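Adapter protein MecA 1 (Bacillus subtilis, PDB 3JTP) targets unfolded and aggregated proteins, and the competence factor ComK, to the ClpC protease, its C-terminal domain, the part in this structure, interacting with ClpC. Local coordinates at residues 9-14 with 61-66; 30-35 with 43-48. The protein carries 3 engineered substitutions. One frame throughout, in Å; residues are numbered along the deposited sequence.

Contact 1: 9-14 with 61-66. Engineered in segment 61-66: M62 (natural residue Leu).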
loop_
_atom_site.group_PDB
_atom_site.type_symbol
_atom_site.label_atom_id
_atom_site.label_comp_id
_atom_site.label_asym_id
_atom_site.label_seq_id
_atom_site.Cartn_x
_atom_site.Cartn_y
_atom_site.Cartn_z
ATOM N N PHE A 9 -6.539 -3.336 4.860
ATOM C CA PHE A 9 -6.632 -3.694 3.454
ATOM C C PHE A 9 -5.301 -4.187 2.927
ATOM O O PHE A 9 -4.240 -3.682 3.310
ATOM C CB PHE A 9 -7.082 -2.506 2.605
ATOM C CG PHE A 9 -8.519 -2.154 2.774
ATOM C CD1 PHE A 9 -9.480 -2.681 1.920
ATOM C CD2 PHE A 9 -8.925 -1.293 3.793
ATOM C CE1 PHE A 9 -10.829 -2.357 2.080
ATOM C CE2 PHE A 9 -10.267 -0.963 3.958
ATOM C CZ PHE A 9 -11.219 -1.493 3.104
ATOM N N VAL A 10 -5.355 -5.185 2.054
ATOM C CA VAL A 10 -4.205 -5.474 1.232
ATOM C C VAL A 10 -4.556 -5.095 -0.186
ATOM O O VAL A 10 -5.531 -5.602 -0.741
ATOM C CB VAL A 10 -3.838 -6.930 1.236
ATOM C CG1 VAL A 10 -2.843 -7.183 0.128
ATOM C CG2 VAL A 10 -3.261 -7.328 2.587
ATOM N N LEU A 11 -3.751 -4.212 -0.767
ATOM C CA LEU A 11 -3.986 -3.717 -2.120
ATOM C C LEU A 11 -2.876 -4.221 -3.029
ATOM O O LEU A 11 -1.702 -4.239 -2.638
ATOM C CB LEU A 11 -4.013 -2.187 -2.129
ATOM C CG LEU A 11 -4.948 -1.530 -1.107
ATOM C CD1 LEU A 11 -4.786 -0.028 -1.139
ATOM C CD2 LEU A 11 -6.401 -1.915 -1.330
ATOM N N ARG A 12 -3.227 -4.647 -4.239
ATOM C CA ARG A 12 -2.205 -5.151 -5.136
ATOM C C ARG A 12 -1.945 -4.196 -6.278
ATOM O O ARG A 12 -2.884 -3.623 -6.868
ATOM C CB ARG A 12 -2.562 -6.524 -5.680
ATOM C CG ARG A 12 -3.677 -6.528 -6.707
ATOM C CD ARG A 12 -3.747 -7.903 -7.385
ATOM N NE ARG A 12 -4.864 -7.996 -8.323
ATOM C CZ ARG A 12 -6.129 -8.063 -7.935
ATOM N NH1 ARG A 12 -6.388 -8.028 -6.642
ATOM N NH2 ARG A 12 -7.119 -8.142 -8.828
ATOM N N PHE A 13 -0.664 -4.034 -6.588
ATOM C CA PHE A 13 -0.234 -3.152 -7.671
ATOM C C PHE A 13 0.383 -3.967 -8.789
ATOM O O PHE A 13 1.225 -4.816 -8.542
ATOM C CB PHE A 13 0.799 -2.141 -7.164
ATOM C CG PHE A 13 0.259 -1.178 -6.149
ATOM C CD1 PHE A 13 0.019 0.148 -6.485
ATOM C CD2 PHE A 13 -0.004 -1.593 -4.846
ATOM C CE1 PHE A 13 -0.465 1.042 -5.549
ATOM C CE2 PHE A 13 -0.502 -0.695 -3.896
ATOM C CZ PHE A 13 -0.731 0.626 -4.257
ATOM N N GLY A 14 -0.019 -3.679 -10.020
ATOM C CA GLY A 14 0.543 -4.355 -11.176
ATOM C C GLY A 14 2.014 -4.041 -11.412
ATOM O O GLY A 14 2.732 -4.846 -11.986
ATOM N N ILE A 61 -8.580 6.842 -3.858
ATOM C CA ILE A 61 -7.426 7.219 -4.668
ATOM C C ILE A 61 -6.435 6.074 -4.747
ATOM O O ILE A 61 -5.861 5.813 -5.809
ATOM C CB ILE A 61 -6.725 8.478 -4.158
ATOM C CG1 ILE A 61 -7.574 9.707 -4.481
ATOM C CG2 ILE A 61 -5.346 8.621 -4.802
ATOM C CD1 ILE A 61 -7.240 10.901 -3.621
ATOM N N MET A 62 -6.243 5.374 -3.631
ATOM C CA MET A 62 -5.359 4.224 -3.639
ATOM C C MET A 62 -5.823 3.269 -4.724
ATOM O O MET A 62 -5.005 2.676 -5.419
ATOM C CB MET A 62 -5.319 3.533 -2.270
ATOM C CG MET A 62 -4.409 4.203 -1.240
ATOM S SD MET A 62 -4.503 3.374 0.360
ATOM C CE MET A 62 -2.963 3.766 1.092
ATOM N N LEU A 63 -7.138 3.143 -4.888
ATOM C CA LEU A 63 -7.699 2.188 -5.841
ATOM C C LEU A 63 -7.667 2.655 -7.285
ATOM O O LEU A 63 -8.250 2.004 -8.159
ATOM C CB LEU A 63 -9.141 1.831 -5.485
ATOM C CG LEU A 63 -9.380 1.027 -4.216
ATOM C CD1 LEU A 63 -10.864 0.721 -4.095
ATOM C CD2 LEU A 63 -8.553 -0.250 -4.228
ATOM N N GLU A 64 -7.027 3.786 -7.555
ATOM C CA GLU A 64 -6.781 4.140 -8.952
ATOM C C GLU A 64 -5.485 3.508 -9.415
ATOM O O GLU A 64 -5.299 3.244 -10.604
ATOM C CB GLU A 64 -6.731 5.649 -9.136
ATOM C CG GLU A 64 -8.058 6.279 -8.865
ATOM C CD GLU A 64 -8.293 7.503 -9.679
ATOM O OE1 GLU A 64 -9.418 8.007 -9.571
ATOM O OE2 GLU A 64 -7.384 7.955 -10.420
ATOM N N TYR A 65 -4.596 3.267 -8.451
ATOM C CA TYR A 65 -3.304 2.670 -8.722
ATOM C C TYR A 65 -3.248 1.197 -8.357
ATOM O O TYR A 65 -2.323 0.495 -8.755
ATOM C CB TYR A 65 -2.224 3.460 -8.006
ATOM C CG TYR A 65 -2.176 4.845 -8.563
ATOM C CD1 TYR A 65 -1.649 5.078 -9.832
ATOM C CD2 TYR A 65 -2.719 5.900 -7.874
ATOM C CE1 TYR A 65 -1.632 6.325 -10.383
ATOM C CE2 TYR A 65 -2.710 7.169 -8.421
ATOM C CZ TYR A 65 -2.162 7.365 -9.680
ATOM O OH TYR A 65 -2.144 8.604 -10.215
ATOM N N ALA A 66 -4.252 0.719 -7.633
ATOM C CA ALA A 66 -4.259 -0.675 -7.180
ATOM C C ALA A 66 -5.643 -1.338 -7.162
ATOM O O ALA A 66 -6.660 -0.701 -7.441
ATOM C CB ALA A 66 -3.620 -0.766 -5.808
HETATM O O HOH W 1 -1.311 -1.103 -10.501
#
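The backbone oxygen of Y65 lies obliquely to the ring of F13, 3.3 Å from CD1, and takes a hydrogen bond from water 1 at 2.6 Å. The same water accepts the backbone N-H of G14, so a single molecule ties the end of 9-14 to the backbone of Y65, although no direct hydrogen bond joins the two segments. Next to this polar bridge, A66 sets its methyl almost over the middle of the F13 ring in a CH-pi contact, CB standing 3.5 Å from the centroid and only 8° off the normal. The first torsion of F13 (chi1 -65°) holds CG anti to the carbonyl carbon, which brings the ring face over that methyl. A66 CB also presses on R12 O at 3.1 Å, a tight fit. With only a methyl at F13, as in an alanine, A66 CB would probably lose the ring face it packs against, and Y65 CB the ring carbon CE1. Two residues earlier in the strand, L11 divides its branches: CD1 meets SD of the engineered M62 (leucine in nature) at 3.7 Å, while CD2 reaches L63 CD2 at 4.0 Å, each pair crossing at roughly a right angle. Helix 54-65 thus packs on strand 8-13 before the chain enters strand 67-68, antiparallel neighbour of strand 8-13, while V19 and L22 of helix 16-24 also touch F13.

Contact 2: 30-35 with 43-48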
loop_
_atom_site.group_PDB
_atom_site.type_symbol
_atom_site.label_atom_id
_atom_site.label_comp_id
_atom_site.label_asym_id
_atom_site.label_seq_id
_atom_site.Cartn_x
_atom_site.Cartn_y
_atom_site.Cartn_z
ATOM N N SER A 30 -1.970 6.541 7.262
ATOM C CA SER A 30 -1.296 5.999 8.423
ATOM C C SER A 30 -0.466 4.796 7.977
ATOM O O SER A 30 0.161 4.863 6.917
ATOM C CB SER A 30 -2.279 5.690 9.551
ATOM O OG SER A 30 -2.763 6.906 10.106
ATOM N N LYS A 31 -0.473 3.702 8.739
ATOM C CA LYS A 31 0.510 2.633 8.524
ATOM C C LYS A 31 0.355 1.870 7.198
ATOM O O LYS A 31 -0.727 1.403 6.845
ATOM C CB LYS A 31 0.539 1.669 9.710
ATOM C CG LYS A 31 0.679 2.371 11.052
ATOM C CD LYS A 31 0.437 1.404 12.209
ATOM C CE LYS A 31 -0.025 2.124 13.479
ATOM N NZ LYS A 31 -0.513 1.151 14.514
ATOM N N THR A 32 1.459 1.765 6.470
ATOM C CA THR A 32 1.500 0.978 5.255
ATOM C C THR A 32 2.742 0.099 5.296
ATOM O O THR A 32 3.808 0.554 5.702
ATOM C CB THR A 32 1.498 1.868 3.998
ATOM O OG1 THR A 32 2.509 2.882 4.116
ATOM C CG2 THR A 32 0.150 2.532 3.829
ATOM N N THR A 33 2.585 -1.173 4.927
ATOM C CA THR A 33 3.723 -2.070 4.745
ATOM C C THR A 33 3.706 -2.603 3.314
ATOM O O THR A 33 2.653 -2.962 2.781
ATOM C CB THR A 33 3.723 -3.224 5.791
ATOM O OG1 THR A 33 3.808 -2.658 7.103
ATOM C CG2 THR A 33 4.912 -4.194 5.581
ATOM N N LEU A 34 4.874 -2.625 2.685
ATOM C CA LEU A 34 4.965 -3.015 1.286
ATOM C C LEU A 34 5.695 -4.346 1.113
ATOM O O LEU A 34 6.764 -4.544 1.690
ATOM C CB LEU A 34 5.655 -1.904 0.478
ATOM C CG LEU A 34 5.816 -2.144 -1.027
ATOM C CD1 LEU A 34 4.500 -1.923 -1.792
ATOM C CD2 LEU A 34 6.921 -1.240 -1.581
ATOM N N TYR A 35 5.107 -5.246 0.322
ATOM C CA TYR A 35 5.710 -6.532 -0.011
ATOM C C TYR A 35 5.761 -6.697 -1.536
ATOM O O TYR A 35 5.004 -6.035 -2.251
ATOM C CB TYR A 35 4.872 -7.702 0.544
ATOM C CG TYR A 35 4.739 -7.787 2.044
ATOM C CD1 TYR A 35 5.473 -8.708 2.792
ATOM C CD2 TYR A 35 3.852 -6.964 2.715
ATOM C CE1 TYR A 35 5.329 -8.782 4.175
ATOM C CE2 TYR A 35 3.706 -7.028 4.081
ATOM C CZ TYR A 35 4.439 -7.926 4.805
ATOM O OH TYR A 35 4.258 -7.937 6.163
ATOM N N LEU A 43 0.453 -3.732 -0.864
ATOM C CA LEU A 43 0.574 -2.725 0.166
ATOM C C LEU A 43 -0.310 -3.189 1.288
ATOM O O LEU A 43 -1.524 -3.182 1.150
ATOM C CB LEU A 43 0.026 -1.385 -0.321
ATOM C CG LEU A 43 0.791 -0.071 -0.122
ATOM C CD1 LEU A 43 -0.173 1.100 0.095
ATOM C CD2 LEU A 43 1.787 -0.163 0.993
ATOM N N TYR A 44 0.260 -3.578 2.409
ATOM C CA TYR A 44 -0.617 -3.740 3.553
ATOM C C TYR A 44 -1.011 -2.360 4.090
ATOM O O TYR A 44 -0.156 -1.549 4.409
ATOM C CB TYR A 44 0.019 -4.581 4.637
ATOM C CG TYR A 44 -0.877 -4.720 5.838
ATOM C CD1 TYR A 44 -2.088 -5.400 5.755
ATOM C CD2 TYR A 44 -0.509 -4.169 7.062
ATOM C CE1 TYR A 44 -2.914 -5.516 6.851
ATOM C CE2 TYR A 44 -1.319 -4.287 8.171
ATOM C CZ TYR A 44 -2.517 -4.951 8.063
ATOM O OH TYR A 44 -3.306 -5.047 9.179
ATOM N N VAL A 45 -2.303 -2.087 4.171
ATOM C CA VAL A 45 -2.751 -0.748 4.548
ATOM C C VAL A 45 -3.639 -0.719 5.786
ATOM O O VAL A 45 -4.785 -1.178 5.744
ATOM C CB VAL A 45 -3.517 -0.083 3.417
ATOM C CG1 VAL A 45 -4.036 1.284 3.876
ATOM C CG2 VAL A 45 -2.618 0.063 2.226
ATOM N N ASP A 46 -3.115 -0.157 6.871
ATOM C CA ASP A 46 -3.854 -0.064 8.122
ATOM C C ASP A 46 -4.240 1.370 8.406
ATOM O O ASP A 46 -3.396 2.191 8.774
ATOM C CB ASP A 46 -3.028 -0.603 9.290
ATOM C CG ASP A 46 -3.837 -0.696 10.579
ATOM O OD1 ASP A 46 -5.046 -0.363 10.537
ATOM O OD2 ASP A 46 -3.269 -1.103 11.626
ATOM N N PHE A 47 -5.521 1.666 8.227
ATOM C CA PHE A 47 -6.054 2.982 8.536
ATOM C C PHE A 47 -6.364 3.101 10.038
ATOM O O PHE A 47 -7.170 3.936 10.444
ATOM C CB PHE A 47 -7.327 3.217 7.729
ATOM C CG PHE A 47 -7.105 3.330 6.240
ATOM C CD1 PHE A 47 -6.566 4.482 5.689
ATOM C CD2 PHE A 47 -7.463 2.291 5.389
ATOM C CE1 PHE A 47 -6.378 4.599 4.319
ATOM C CE2 PHE A 47 -7.277 2.403 4.007
ATOM C CZ PHE A 47 -6.733 3.560 3.474
ATOM N N CYS A 48 -5.696 2.271 10.843
ATOM C CA CYS A 48 -6.051 2.028 12.248
ATOM C C CYS A 48 -7.153 2.926 12.791
ATOM O O CYS A 48 -8.301 2.490 12.930
ATOM C CB CYS A 48 -4.813 2.070 13.154
ATOM S SG CYS A 48 -3.905 3.619 13.115
#
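The ring of Y35 turns an edge toward Y44, its CE2 lying 4.5 Å from Y44 CB near the ring plane, while helix 73-79 supplies I73, L76 and E77 around the same ring. Y44 sends its own ring the other way, with CG anti to the backbone N (chi1 179°), toward Q8 and V10 of strand 8-13. Within 43-48, V45 CG1 covers one face of the F47 ring, 3.4 Å above the plane and offset toward the rim. F47 follows an antiparallel beta hairpin, strands 31-37 and 40-46, to which the other three residues belong and in which T33 and Y44 form a hydrogen-bonded pair: T33 N donates to Y44 O at 2.8 Å, in the carbonyl plane on a lone pair. T32 with V45 and L34 with L43 are non-hydrogen-bonded pairs whose side chains share the face packed by helices 54-65 and 88-96. On that face T32 CB meets L43 CD2 at 3.6 Å, and T32 CG2 lies alongside V45 CG2 at 4.0 Å. The T32 hydroxyl, placed between backbone N and carbonyl carbon (chi1 50°), accepts from L89 N at the start of helix 88-96. On the other face, T33 OG1 bonds E86 N, and K31 NZ stops 4.6 Å from D46 OD2, too far for a salt bridge.

Strand 40-46 serves both contacts. Through contact 2 it pairs with strand 31-37; along its other edge it probably donates hydrogen bonds to strand 8-13 of contact 1, V45 N to F9 O at 2.7 Å and L43 N to L11 O at 2.8 Å. The contact centres are 11 Å apart, yet their apolar layers meet directly: F13 CE2 packs 3.7 Å from L43 CB, and the engineered M62 touches L43, V45 and F47. Contact 1 closes helix 54-65 back onto the sheet that the hairpin of contact 2 helps build, within the domain that interacts with ClpC.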